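PDB 6ZZB: SAG family member (Sag19) from Eimeria tenella, which is of unknown function but is a major surface antigen of this apicomplexan parasite, apparently built on a fold related to that of the CAP proteins. Local coordinates for residues A[75-80]-A[94-99]; A[81-86]-A[209-214]; A[48-53]-A[190-195]. All coordinates share one frame; numbering follows the deposited sequence.

Starting from the N terminus, the chain enters contact 3 at 48-53, where a short edge strand turns into a helix; 190-195, a strand of the central sheet, closes that long loop. Contact 1 is nested inside it and closes a much smaller one, joining the start of helix 77-86 to the start of helix 97-105. Contact 2 starts at 81-86, inside the loop of contact 1, and closes at 209-214, beyond 190-195, so it crosses both. Contacts 2 and 3 fix helices to the mixed sheet: helix 77-86 reaches strand 203-211, which pairs with strand 190-196, and that strand in turn holds the start of helix 50-61.

Contact 1: A[75-80]-A[94-99]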
ATOM      1  N   ALA A  75       2.203 -13.238  -0.715  1.00 11.72           N
ATOM      2  CA  ALA A  75       0.824 -13.694  -0.480  1.00 11.41           C
ATOM      3  C   ALA A  75       0.250 -14.124  -1.826  1.00 11.99           C
ATOM      4  O   ALA A  75       0.411 -13.406  -2.824  1.00 12.74           O
ATOM      5  CB  ALA A  75      -0.019 -12.598   0.138  1.00 10.85           C
ATOM      6  N   GLU A  76      -0.411 -15.271  -1.862  1.00 12.38           N
ATOM      7  CA  GLU A  76      -1.095 -15.723  -3.082  1.00 13.11           C
ATOM      8  C   GLU A  76      -2.487 -15.105  -3.136  1.00 12.10           C
ATOM      9  O   GLU A  76      -3.020 -14.651  -2.136  1.00 11.90           O
ATOM     10  CB  GLU A  76      -1.169 -17.251  -3.135  1.00 16.96           C
ATOM     11  CG  GLU A  76       0.187 -17.901  -3.026  1.00 19.14           C
ATOM     12  CD  GLU A  76       1.071 -17.706  -4.248  1.00 21.44           C
ATOM     13  OE1 GLU A  76       0.551 -17.328  -5.331  1.00 27.00           O
ATOM     14  OE2 GLU A  76       2.288 -17.917  -4.121  1.00 26.54           O
ATOM     15  N   ASP A  77      -3.050 -15.074  -4.332  1.00 13.26           N
ATOM     16  CA  ASP A  77      -4.394 -14.517  -4.545  1.00 12.99           C
ATOM     17  C   ASP A  77      -5.396 -15.093  -3.551  1.00 13.30           C
ATOM     18  O   ASP A  77      -6.177 -14.335  -3.024  1.00 13.42           O
ATOM     19  CB  ASP A  77      -4.890 -14.728  -5.969  1.00 13.86           C
ATOM     20  CG  ASP A  77      -4.211 -13.867  -7.003  1.00 16.65           C
ATOM     21  OD1 ASP A  77      -3.621 -12.870  -6.626  1.00 15.60           O
ATOM     22  OD2 ASP A  77      -4.331 -14.165  -8.203  1.00 18.49           O
ATOM     23  N   THR A  78      -5.398 -16.414  -3.339  1.00 14.44           N
ATOM     24  CA  THR A  78      -6.390 -17.044  -2.434  1.00 15.58           C
ATOM     25  C   THR A  78      -6.304 -16.414  -1.044  1.00 13.36           C
ATOM     26  O   THR A  78      -7.304 -16.195  -0.400  1.00 12.99           O
ATOM     27  CB  THR A  78      -6.155 -18.555  -2.324  1.00 19.37           C
ATOM     28  OG1 THR A  78      -6.167 -19.138  -3.630  1.00 25.56           O
ATOM     29  CG2 THR A  78      -7.232 -19.203  -1.489  1.00 23.39           C
ATOM     30  N   GLU A  79      -5.081 -16.161  -0.604  1.00 12.68           N
ATOM     31  CA  GLU A  79      -4.819 -15.601   0.733  1.00 13.16           C
ATOM     32  C   GLU A  79      -5.333 -14.169   0.810  1.00 11.55           C
ATOM     33  O   GLU A  79      -5.936 -13.806   1.801  1.00 11.55           O
ATOM     34  CB  GLU A  79      -3.328 -15.662   1.024  1.00 13.29           C
ATOM     35  CG  GLU A  79      -2.799 -17.068   1.172  1.00 14.19           C
ATOM     36  CD  GLU A  79      -1.321 -17.052   1.477  1.00 16.30           C
ATOM     37  OE1 GLU A  79      -0.520 -16.608   0.627  1.00 14.41           O
ATOM     38  OE2 GLU A  79      -0.957 -17.566   2.540  1.00 20.10           O
ATOM     39  N   VAL A  80      -5.081 -13.398  -0.248  1.00 11.35           N
ATOM     40  CA  VAL A  80      -5.578 -12.005  -0.277  1.00 11.38           C
ATOM     41  C   VAL A  80      -7.104 -12.007  -0.234  1.00 10.75           C
ATOM     42  O   VAL A  80      -7.694 -11.277   0.556  1.00 10.99           O
ATOM     43  CB  VAL A  80      -5.043 -11.280  -1.519  1.00 11.05           C
ATOM     44  CG1 VAL A  80      -5.697  -9.925  -1.673  1.00 10.77           C
ATOM     45  CG2 VAL A  80      -3.533 -11.168  -1.459  1.00 11.36           C
ATOM     46  N   SER A  94     -14.135 -11.897  -5.557  1.00 15.39           N
ATOM     47  CA  SER A  94     -12.863 -12.607  -5.284  1.00 16.09           C
ATOM     48  C   SER A  94     -11.705 -11.616  -5.395  1.00 12.57           C
ATOM     49  O   SER A  94     -10.819 -11.758  -6.234  1.00 13.94           O
ATOM     50  CB  SER A  94     -12.672 -13.754  -6.224  1.00 17.07           C
ATOM     51  OG  SER A  94     -13.687 -14.720  -5.999  1.00 20.91           O
ATOM     52  N   PRO A  95     -11.681 -10.584  -4.535  1.00 12.87           N
ATOM     53  CA  PRO A  95     -10.722  -9.488  -4.716  1.00 12.05           C
ATOM     54  C   PRO A  95      -9.272  -9.927  -4.525  1.00 11.82           C
ATOM     55  O   PRO A  95      -8.965 -10.737  -3.636  1.00 12.53           O
ATOM     56  CB  PRO A  95     -11.153  -8.447  -3.683  1.00 12.66           C
ATOM     57  CG  PRO A  95     -11.833  -9.296  -2.610  1.00 12.60           C
ATOM     58  CD  PRO A  95     -12.571 -10.354  -3.410  1.00 12.82           C
ATOM     59  N   THR A  96      -8.422  -9.371  -5.344  1.00 10.17           N
ATOM     60  CA  THR A  96      -6.973  -9.637  -5.372  1.00 10.62           C
ATOM     61  C   THR A  96      -6.256  -8.310  -5.582  1.00 10.69           C
ATOM     62  O   THR A  96      -6.928  -7.316  -5.938  1.00 10.93           O
ATOM     63  CB  THR A  96      -6.614 -10.599  -6.497  1.00 11.03           C
ATOM     64  OG1 THR A  96      -6.989  -9.918  -7.697  1.00 11.38           O
ATOM     65  CG2 THR A  96      -7.314 -11.942  -6.417  1.00 12.12           C
ATOM     66  N   ALA A  97      -4.946  -8.268  -5.421  1.00 10.17           N
ATOM     67  CA  ALA A  97      -4.213  -7.015  -5.648  1.00  9.91           C
ATOM     68  C   ALA A  97      -4.424  -6.512  -7.066  1.00 10.45           C
ATOM     69  O   ALA A  97      -4.671  -5.318  -7.249  1.00 10.13           O
ATOM     70  CB  ALA A  97      -2.773  -7.162  -5.261  1.00 10.21           C
ATOM     71  N   PRO A  98      -4.352  -7.341  -8.132  1.00 10.73           N
ATOM     72  CA  PRO A  98      -4.596  -6.805  -9.469  1.00 10.48           C
ATOM     73  C   PRO A  98      -5.989  -6.192  -9.612  1.00 10.51           C
ATOM     74  O   PRO A  98      -6.133  -5.128 -10.200  1.00 10.59           O
ATOM     75  CB  PRO A  98      -4.427  -8.021 -10.385  1.00 11.67           C
ATOM     76  CG  PRO A  98      -3.490  -8.917  -9.620  1.00 12.53           C
ATOM     77  CD  PRO A  98      -3.842  -8.732  -8.166  1.00 11.51           C
ATOM     78  N   LYS A  99      -7.001  -6.857  -9.078  1.00 10.33           N
ATOM     79  CA  LYS A  99      -8.381  -6.348  -9.226  1.00 11.03           C
ATOM     80  C   LYS A  99      -8.537  -5.045  -8.465  1.00 11.01           C
ATOM     81  O   LYS A  99      -9.274  -4.150  -8.917  1.00 11.61           O
ATOM     82  CB  LYS A  99      -9.405  -7.352  -8.749  1.00 11.41           C
ATOM     83  CG  LYS A  99      -9.410  -8.623  -9.563  1.00 13.23           C
ATOM     84  CD  LYS A  99     -10.282  -9.685  -8.934  1.00 15.81           C
ATOM     85  CE  LYS A  99     -10.384 -10.936  -9.773  1.00 18.08           C
ATOM     86  NZ  LYS A  99     -11.287 -11.912  -9.124  1.00 19.69           N
TER
HETATM   87  O   HOH W   1      -3.423 -10.628  -4.961  1.00 10.02           O
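Asp77 and Thr96 face each other where two helices begin, their CA atoms 5.6 Å apart, with 77-80 forming the first turn of one helix and 97-99 that of the next. Both starts are capped. Thr96, at the N-cap, divides its two branches between two tasks: with chi1 at 62° its OG1 sits between the backbone N and the carbonyl carbon and takes a weak bond from Lys99 N, while CG2 swings over to Asp77 and lies 3.7 Å from Asp77 CG. A threonine fits here because one branch can cap and the other can pack. In the other segment Glu76 holds the N-cap, and the carboxylate of Glu79 folds back so that OE1 accepts from Glu76 N at 2.8 Å through its anti lone pair, one half of a capping box.

Deeper in the contact lies the buried Val80. Its CG1, opposite the backbone N, rests 3.9 Å from Thr96 CA and just as far from Pro95 O, a carbonyl that accepts a hydrogen bond from OG1 of Thr81, the next residue of the helix. Compact and branched, Val80 suits the buried wedge between this loop and Ser192 and Tyr209 of the sheet. Lys99 reaches back with an extended chain to place NZ 2.9 Å from Ser94 O, tying the loop to its own helix.

The two segments meet polar to polar only through a water, which donates to Asp77 OD1 at 2.8 Å and accepts from Ala97 N at 2.8 Å. Like other amides in a first turn, that of Ala97 has no helical carbonyl before it, and the water supplies its acceptor. With Asp77 itself in the first turn of a helix and water-linked to a second helix start, both helix N-termini probably stabilise its negative charge.

Contact 2: A[81-86]-A[209-214]; sequences TESLKA and YFIDPL
Ser83 on helix 81-86 and Ile211 on strand 209-211 have the nearest CA atoms, 6.7 Å apart, and the helix runs almost at right angles to the strand, at 79° with the axes 9.4 Å apart. This is a helix lying across one face of a mixed sheet, consistent with the layered alpha-beta-alpha build of CAP proteins.

Tyr209 bridges the gap between the two layers. Its CG is anti to the backbone N, chi1 -173°, which sends the ring off the sheet to meet neighbouring residues of the helix. Leu84 slides past it in the opposite direction and brings CD2 obliquely to within 3.4 Å of Tyr209 CE1, a tight apolar fit also bordered by Pro95. Ser83 OG comes instead to the ring edge, near its plane, and forms a hydrogen bond of 2.7 Å with Tyr209 OH, in which either hydroxyl could be the donor, giving the phenol of the buried Tyr209 a polar partner. A tyrosine suits this place because its ring packs while its hydroxyl reaches the helix.

Serine is small enough to let the helix settle between several strand-side groups. Ile211 CG1 lies 4.1 Å from Ser83 CB, and Pro213 CD is 3.7 Å from Ser83 OG. A cis peptide before Asp212 marks where the chain leaves the strand, and the aspartate, whose OD2 forms a salt bridge with Lys189, turns its other oxygen towards the helix. There one water lies 2.7 Å from Ser83 OG and donates to Asp212 OD1.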
ATOM      1  N   THR A  81      -7.749 -12.854  -1.047  1.00 10.49           N
ATOM      2  CA  THR A  81      -9.227 -12.892  -1.073  1.00 10.91           C
ATOM      3  C   THR A  81      -9.763 -13.240   0.311  1.00 10.42           C
ATOM      4  O   THR A  81     -10.709 -12.643   0.803  1.00 11.31           O
ATOM      5  CB  THR A  81      -9.714 -13.883  -2.119  1.00 11.37           C
ATOM      6  OG1 THR A  81      -9.276 -13.447  -3.415  1.00 14.08           O
ATOM      7  CG2 THR A  81     -11.218 -14.046  -2.054  1.00 12.60           C
ATOM      8  N   GLU A  82      -9.160 -14.234   0.966  1.00 10.83           N
ATOM      9  CA  GLU A  82      -9.675 -14.676   2.279  1.00 11.81           C
ATOM     10  C   GLU A  82      -9.405 -13.638   3.379  1.00 11.29           C
ATOM     11  O   GLU A  82     -10.258 -13.405   4.249  1.00 11.67           O
ATOM     12  CB  GLU A  82      -9.002 -16.019   2.595  1.00 14.70           C
ATOM     13  CG  GLU A  82      -9.743 -16.841   3.596  1.00 19.98           C
ATOM     14  CD  GLU A  82     -11.147 -17.236   3.132  1.00 19.04           C
ATOM     15  OE1 GLU A  82     -11.991 -17.142   3.911  1.00 24.41           O
ATOM     16  OE2 GLU A  82     -11.362 -17.565   1.941  1.00 27.13           O
ATOM     17  N   SER A  83      -8.234 -13.001   3.342  1.00 11.13           N
ATOM     18  CA  SER A  83      -7.913 -11.910   4.293  1.00 10.91           C
ATOM     19  C   SER A  83      -8.941 -10.779   4.157  1.00 11.04           C
ATOM     20  O   SER A  83      -9.469 -10.294   5.156  1.00 11.73           O
ATOM     21  CB  SER A  83      -6.522 -11.432   4.057  1.00 11.36           C
ATOM     22  OG  SER A  83      -6.217 -10.329   4.887  1.00 12.04           O
ATOM     23  N   LEU A  84      -9.241 -10.406   2.908  1.00 11.23           N
ATOM     24  CA  LEU A  84     -10.245  -9.344   2.661  1.00 11.33           C
ATOM     25  C   LEU A  84     -11.631  -9.788   3.128  1.00 12.13           C
ATOM     26  O   LEU A  84     -12.340  -8.989   3.726  1.00 12.68           O
ATOM     27  CB  LEU A  84     -10.199  -9.004   1.178  1.00 10.81           C
ATOM     28  CG  LEU A  84      -8.998  -8.128   0.791  1.00 11.63           C
ATOM     29  CD1 LEU A  84      -8.852  -8.087  -0.710  1.00 11.90           C
ATOM     30  CD2 LEU A  84      -9.137  -6.711   1.355  1.00 13.09           C
ATOM     31  N   LYS A  85     -11.976 -11.047   2.869  1.00 11.78           N
ATOM     32  CA  LYS A  85     -13.300 -11.575   3.288  1.00 13.49           C
ATOM     33  C   LYS A  85     -13.451 -11.458   4.806  1.00 13.99           C
ATOM     34  O   LYS A  85     -14.540 -11.096   5.296  1.00 15.57           O
ATOM     35  CB  LYS A  85     -13.442 -13.017   2.820  1.00 14.41           C
ATOM     36  CG  LYS A  85     -14.773 -13.654   3.192  1.00 17.17           C
ATOM     37  CD  LYS A  85     -14.858 -15.083   2.725  1.00 19.77           C
ATOM     38  CE  LYS A  85     -16.109 -15.772   3.246  1.00 26.24           C
ATOM     39  NZ  LYS A  85     -17.337 -15.155   2.698  1.00 31.76           N
ATOM     40  N   ALA A  86     -12.376 -11.671   5.553  1.00 13.76           N
ATOM     41  CA  ALA A  86     -12.376 -11.589   7.035  1.00 15.42           C
ATOM     42  C   ALA A  86     -12.667 -10.171   7.526  1.00 17.32           C
ATOM     43  O   ALA A  86     -13.164 -10.024   8.657  1.00 18.37           O
ATOM     44  CB  ALA A  86     -11.071 -12.091   7.573  1.00 15.04           C
ATOM     45  N   TYR A 209      -1.165  -5.383  -1.021  1.00  9.05           N
ATOM     46  CA  TYR A 209      -1.999  -5.867   0.079  1.00  8.70           C
ATOM     47  C   TYR A 209      -1.129  -6.655   1.043  1.00  8.77           C
ATOM     48  O   TYR A 209      -0.462  -7.611   0.615  1.00  9.87           O
ATOM     49  CB  TYR A 209      -3.144  -6.753  -0.421  1.00  8.75           C
ATOM     50  CG  TYR A 209      -4.085  -7.099   0.694  1.00  8.82           C
ATOM     51  CD1 TYR A 209      -5.006  -6.169   1.115  1.00  9.50           C
ATOM     52  CD2 TYR A 209      -4.043  -8.297   1.379  1.00  9.62           C
ATOM     53  CE1 TYR A 209      -5.832  -6.392   2.189  1.00  9.63           C
ATOM     54  CE2 TYR A 209      -4.896  -8.560   2.422  1.00 10.31           C
ATOM     55  CZ  TYR A 209      -5.818  -7.613   2.819  1.00  9.85           C
ATOM     56  OH  TYR A 209      -6.686  -7.847   3.839  1.00 10.11           O
ATOM     57  N   PHE A 210      -1.146  -6.259   2.306  1.00  8.87           N
ATOM     58  CA  PHE A 210      -0.391  -6.916   3.383  1.00  9.32           C
ATOM     59  C   PHE A 210      -1.341  -7.768   4.217  1.00  9.24           C
ATOM     60  O   PHE A 210      -2.407  -7.316   4.599  1.00  9.87           O
ATOM     61  CB  PHE A 210       0.288  -5.868   4.259  1.00  9.32           C
ATOM     62  CG  PHE A 210       1.313  -5.046   3.521  1.00  9.35           C
ATOM     63  CD1 PHE A 210       0.931  -3.976   2.709  1.00  9.37           C
ATOM     64  CD2 PHE A 210       2.667  -5.326   3.615  1.00  9.88           C
ATOM     65  CE1 PHE A 210       1.861  -3.234   2.014  1.00  9.91           C
ATOM     66  CE2 PHE A 210       3.604  -4.564   2.931  1.00 10.43           C
ATOM     67  CZ  PHE A 210       3.209  -3.518   2.130  1.00 10.05           C
ATOM     68  N   ILE A 211      -0.912  -9.004   4.501  1.00 10.77           N
ATOM     69  CA  ILE A 211      -1.604  -9.917   5.435  1.00 11.41           C
ATOM     70  C   ILE A 211      -0.734  -9.947   6.679  1.00 11.47           C
ATOM     71  O   ILE A 211       0.433 -10.321   6.557  1.00 13.26           O
ATOM     72  CB  ILE A 211      -1.786 -11.306   4.809  1.00 11.88           C
ATOM     73  CG1 ILE A 211      -2.503 -11.236   3.463  1.00 13.02           C
ATOM     74  CG2 ILE A 211      -2.483 -12.245   5.800  1.00 13.97           C
ATOM     75  CD1 ILE A 211      -2.726 -12.594   2.831  1.00 13.88           C
ATOM     76  N   ASP A 212      -1.257  -9.526   7.848  1.00 13.36           N
ATOM     77  CA  ASP A 212      -2.589  -9.033   8.126  1.00 13.26           C
ATOM     78  C   ASP A 212      -2.623  -7.528   7.943  1.00 12.90           C
ATOM     79  O   ASP A 212      -1.623  -6.874   8.200  1.00 14.56           O
ATOM     80  CB  ASP A 212      -2.966  -9.335   9.580  1.00 14.64           C
ATOM     81  CG  ASP A 212      -3.121 -10.818   9.829  1.00 18.32           C
ATOM     82  OD1 ASP A 212      -3.789 -11.476   9.020  1.00 17.22           O
ATOM     83  OD2 ASP A 212      -2.591 -11.271  10.859  1.00 23.66           O
ATOM     84  N   PRO A 213      -3.730  -6.949   7.463  1.00 12.60           N
ATOM     85  CA  PRO A 213      -3.801  -5.513   7.249  1.00 13.24           C
ATOM     86  C   PRO A 213      -3.865  -4.711   8.542  1.00 14.67           C
ATOM     87  O   PRO A 213      -4.553  -5.117   9.482  1.00 14.56           O
ATOM     88  CB  PRO A 213      -5.098  -5.324   6.452  1.00 13.34           C
ATOM     89  CG  PRO A 213      -5.963  -6.508   6.858  1.00 12.98           C
ATOM     90  CD  PRO A 213      -4.963  -7.634   7.045  1.00 12.55           C
ATOM     91  N   LEU A 214      -3.262  -3.533   8.536  1.00 15.02           N
ATOM     92  CA  LEU A 214      -3.580  -2.523   9.558  1.00 16.36           C
ATOM     93  C   LEU A 214      -5.043  -2.142   9.450  1.00 16.53           C
ATOM     94  O   LEU A 214      -5.561  -1.956   8.335  1.00 16.92           O
ATOM     95  CB  LEU A 214      -2.736  -1.263   9.376  1.00 18.95           C
ATOM     96  CG  LEU A 214      -1.302  -1.391   9.812  1.00 21.74           C
ATOM     97  CD1 LEU A 214      -0.551  -0.148   9.351  1.00 21.57           C
ATOM     98  CD2 LEU A 214      -1.213  -1.569  11.325  1.00 21.85           C
TER
HETATM   99  O   HOH W   2      -5.908 -11.071   7.419  1.00 18.87           O

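Contact 3: A[48-53]-A[190-195]; sequences EKTEDC and KVSCAA
Val191 and Thr50 begin the contact, with Thr50 CG2 set 3.4 Å from Val191 O, where the inner strand 190-195 passes the short edge strand and the helix that follows it. This is a strand-to-helix junction packed on a mixed sheet, part of a fold consistent with the CAP sandwich. The branched Val191 continues the apolar surface towards Leu54 of that helix.

Ser192 turns its CB away from the junction, yet OG is joined to Thr50 by a water that lies 2.7 Å from Ser192 OG and also bonds Thr50 OG1.

Cys193 is gripped through both backbone polar groups. Its N donates to Thr50 OG1 at 2.9 Å, almost straight at 169°, so a side-chain oxygen stands in for a carbonyl where the partner chain has already turned into helix. Thr50 manages this because its OG1 is anti to its carbonyl carbon (chi1 -52°). Cys193 O receives Lys49 N at 2.8 Å, with the donor well above the carbonyl plane rather than on a lone pair. The Cys193 side chain points at the helix, SG 3.9 Å from Cys53 CB; the two cysteines pack together but are bonded to others, Cys193 to Cys208 and Cys53 to Cys138, so two disulfides lie side by side.

Ala194 faces Glu48 as an antiparallel non-hydrogen-bonded pair. A bare methyl suits this position, for Pro98 and Ala97 also press on it, while the carboxylate of Glu48 finds Lys74.

Ala195, next along the strand, lies against the aliphatic part of Lys49, and Phe136 touches both residues. Lys49 CG comes 3.7 Å from Ala195 N and 4.0 Å from Ala195 CB.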
ATOM      1  N   GLU A  48       0.798  -8.552 -11.908  1.00 14.62           N
ATOM      2  CA  GLU A  48       1.343  -8.884 -10.579  1.00 15.70           C
ATOM      3  C   GLU A  48       2.765  -8.326 -10.492  1.00 12.43           C
ATOM      4  O   GLU A  48       3.513  -8.360 -11.467  1.00 13.60           O
ATOM      5  CB  GLU A  48       1.266 -10.408 -10.479  1.00 20.50           C
ATOM      6  CG  GLU A  48       1.763 -10.998  -9.200  1.00 27.50           C
ATOM      7  CD  GLU A  48       3.162 -11.580  -9.274  1.00 30.78           C
ATOM      8  OE1 GLU A  48       3.962 -11.095 -10.095  1.00 35.17           O
ATOM      9  OE2 GLU A  48       3.419 -12.551  -8.534  1.00 28.27           O
ATOM     10  N   LYS A  49       3.101  -7.740  -9.348  1.00 10.29           N
ATOM     11  CA  LYS A  49       4.377  -7.049  -9.133  1.00  9.89           C
ATOM     12  C   LYS A  49       5.066  -7.509  -7.851  1.00  9.41           C
ATOM     13  O   LYS A  49       6.056  -6.884  -7.450  1.00 10.64           O
ATOM     14  CB  LYS A  49       4.165  -5.537  -9.076  1.00 10.47           C
ATOM     15  CG  LYS A  49       3.641  -4.885 -10.333  1.00 11.13           C
ATOM     16  CD  LYS A  49       4.530  -5.082 -11.523  1.00 12.34           C
ATOM     17  CE  LYS A  49       4.202  -4.119 -12.661  1.00 14.05           C
ATOM     18  NZ  LYS A  49       5.013  -4.408 -13.867  1.00 17.06           N
ATOM     19  N   THR A  50       4.634  -8.583  -7.206  1.00  9.22           N
ATOM     20  CA  THR A  50       5.178  -8.957  -5.898  1.00 10.03           C
ATOM     21  C   THR A  50       6.669  -9.232  -6.014  1.00 10.88           C
ATOM     22  O   THR A  50       7.454  -8.728  -5.204  1.00 12.17           O
ATOM     23  CB  THR A  50       4.458 -10.150  -5.301  1.00 10.63           C
ATOM     24  OG1 THR A  50       3.047  -9.848  -5.339  1.00 10.80           O
ATOM     25  CG2 THR A  50       4.961 -10.463  -3.913  1.00 12.07           C
ATOM     26  N   GLU A  51       7.090  -9.992  -7.013  1.00 10.89           N
ATOM     27  CA  GLU A  51       8.539 -10.283  -7.141  1.00 11.83           C
ATOM     28  C   GLU A  51       9.330  -9.015  -7.477  1.00 11.85           C
ATOM     29  O   GLU A  51      10.541  -8.991  -7.218  1.00 12.97           O
ATOM     30  CB  GLU A  51       8.776 -11.342  -8.218  1.00 12.87           C
ATOM     31  CG  GLU A  51       8.273 -12.717  -7.857  1.00 15.10           C
ATOM     32  CD  GLU A  51       6.806 -12.986  -8.079  1.00 14.23           C
ATOM     33  OE1 GLU A  51       6.124 -12.135  -8.687  1.00 17.85           O
ATOM     34  OE2 GLU A  51       6.347 -14.040  -7.629  1.00 17.68           O
ATOM     35  N   ASP A  52       8.732  -8.036  -8.132  1.00 11.71           N
ATOM     36  CA  ASP A  52       9.429  -6.783  -8.469  1.00 12.68           C
ATOM     37  C   ASP A  52       9.583  -5.906  -7.230  1.00 13.10           C
ATOM     38  O   ASP A  52      10.454  -5.002  -7.269  1.00 16.30           O
ATOM     39  CB  ASP A  52       8.684  -6.026  -9.560  1.00 14.55           C
ATOM     40  CG  ASP A  52       9.593  -5.060 -10.284  1.00 19.50           C
ATOM     41  OD1 ASP A  52      10.687  -5.501 -10.715  1.00 17.63           O
ATOM     42  OD2 ASP A  52       9.269  -3.851 -10.330  1.00 25.29           O
ATOM     43  N   CYS A  53       8.750  -6.080  -6.223  1.00 11.45           N
ATOM     44  CA  CYS A  53       8.662  -5.154  -5.064  1.00 12.40           C
ATOM     45  C   CYS A  53       9.223  -5.773  -3.783  1.00 12.80           C
ATOM     46  O   CYS A  53       9.510  -5.012  -2.840  1.00 12.44           O
ATOM     47  CB  CYS A  53       7.210  -4.763  -4.833  1.00 12.59           C
ATOM     48  SG  CYS A  53       6.448  -3.839  -6.192  1.00 13.73           S
ATOM     49  N   LYS A 190       2.950 -11.209   4.993  1.00 13.22           N
ATOM     50  CA  LYS A 190       2.961 -11.521   3.549  1.00 12.72           C
ATOM     51  C   LYS A 190       2.454 -10.303   2.792  1.00 10.90           C
ATOM     52  O   LYS A 190       1.728  -9.494   3.408  1.00 11.37           O
ATOM     53  CB  LYS A 190       2.058 -12.721   3.241  1.00 13.58           C
ATOM     54  CG  LYS A 190       2.303 -13.939   4.121  1.00 16.62           C
ATOM     55  CD  LYS A 190       1.552 -15.140   3.643  1.00 17.91           C
ATOM     56  CE  LYS A 190       1.633 -16.284   4.626  1.00 19.18           C
ATOM     57  NZ  LYS A 190       1.216 -17.534   3.977  1.00 18.74           N
ATOM     58  N   VAL A 191       2.788 -10.240   1.521  1.00 10.02           N
ATOM     59  CA  VAL A 191       2.354  -9.110   0.664  1.00 10.09           C
ATOM     60  C   VAL A 191       2.101  -9.591  -0.753  1.00 10.28           C
ATOM     61  O   VAL A 191       2.795 -10.471  -1.245  1.00  9.25           O
ATOM     62  CB  VAL A 191       3.370  -7.963   0.744  1.00 10.30           C
ATOM     63  CG1 VAL A 191       4.721  -8.347   0.166  1.00 11.45           C
ATOM     64  CG2 VAL A 191       2.857  -6.685   0.077  1.00 10.34           C
ATOM     65  N   SER A 192       1.076  -9.028  -1.381  1.00  9.90           N
ATOM     66  CA  SER A 192       0.800  -9.197  -2.814  1.00  9.59           C
ATOM     67  C   SER A 192       0.700  -7.823  -3.460  1.00  9.42           C
ATOM     68  O   SER A 192      -0.147  -7.039  -3.015  1.00  9.25           O
ATOM     69  CB  SER A 192      -0.463  -9.973  -3.012  1.00  9.72           C
ATOM     70  OG  SER A 192      -0.725 -10.121  -4.407  1.00 10.63           O
ATOM     71  N   CYS A 193       1.516  -7.559  -4.459  1.00  9.60           N
ATOM     72  CA  CYS A 193       1.535  -6.251  -5.138  1.00  9.88           C
ATOM     73  C   CYS A 193       1.085  -6.410  -6.582  1.00 10.42           C
ATOM     74  O   CYS A 193       1.360  -7.433  -7.218  1.00 10.37           O
ATOM     75  CB  CYS A 193       2.931  -5.663  -5.156  1.00 10.33           C
ATOM     76  SG  CYS A 193       3.620  -5.272  -3.515  1.00 12.82           S
ATOM     77  N   ALA A 194       0.424  -5.392  -7.110  1.00  9.59           N
ATOM     78  CA  ALA A 194       0.029  -5.367  -8.517  1.00 10.57           C
ATOM     79  C   ALA A 194      -0.067  -3.930  -8.971  1.00 10.51           C
ATOM     80  O   ALA A 194      -0.298  -3.026  -8.133  1.00 10.30           O
ATOM     81  CB  ALA A 194      -1.281  -6.083  -8.723  1.00 10.83           C
ATOM     82  N   ALA A 195       0.090  -3.684 -10.251  1.00 10.33           N
ATOM     83  CA  ALA A 195      -0.029  -2.316 -10.779  1.00 10.52           C
ATOM     84  C   ALA A 195      -0.763  -2.356 -12.099  1.00 11.13           C
ATOM     85  O   ALA A 195      -0.540  -3.284 -12.907  1.00 11.68           O
ATOM     86  CB  ALA A 195       1.312  -1.685 -10.971  1.00 11.23           C
TER
HETATM   87  O   HOH W   3       1.044 -12.045  -5.151  1.00 17.61           O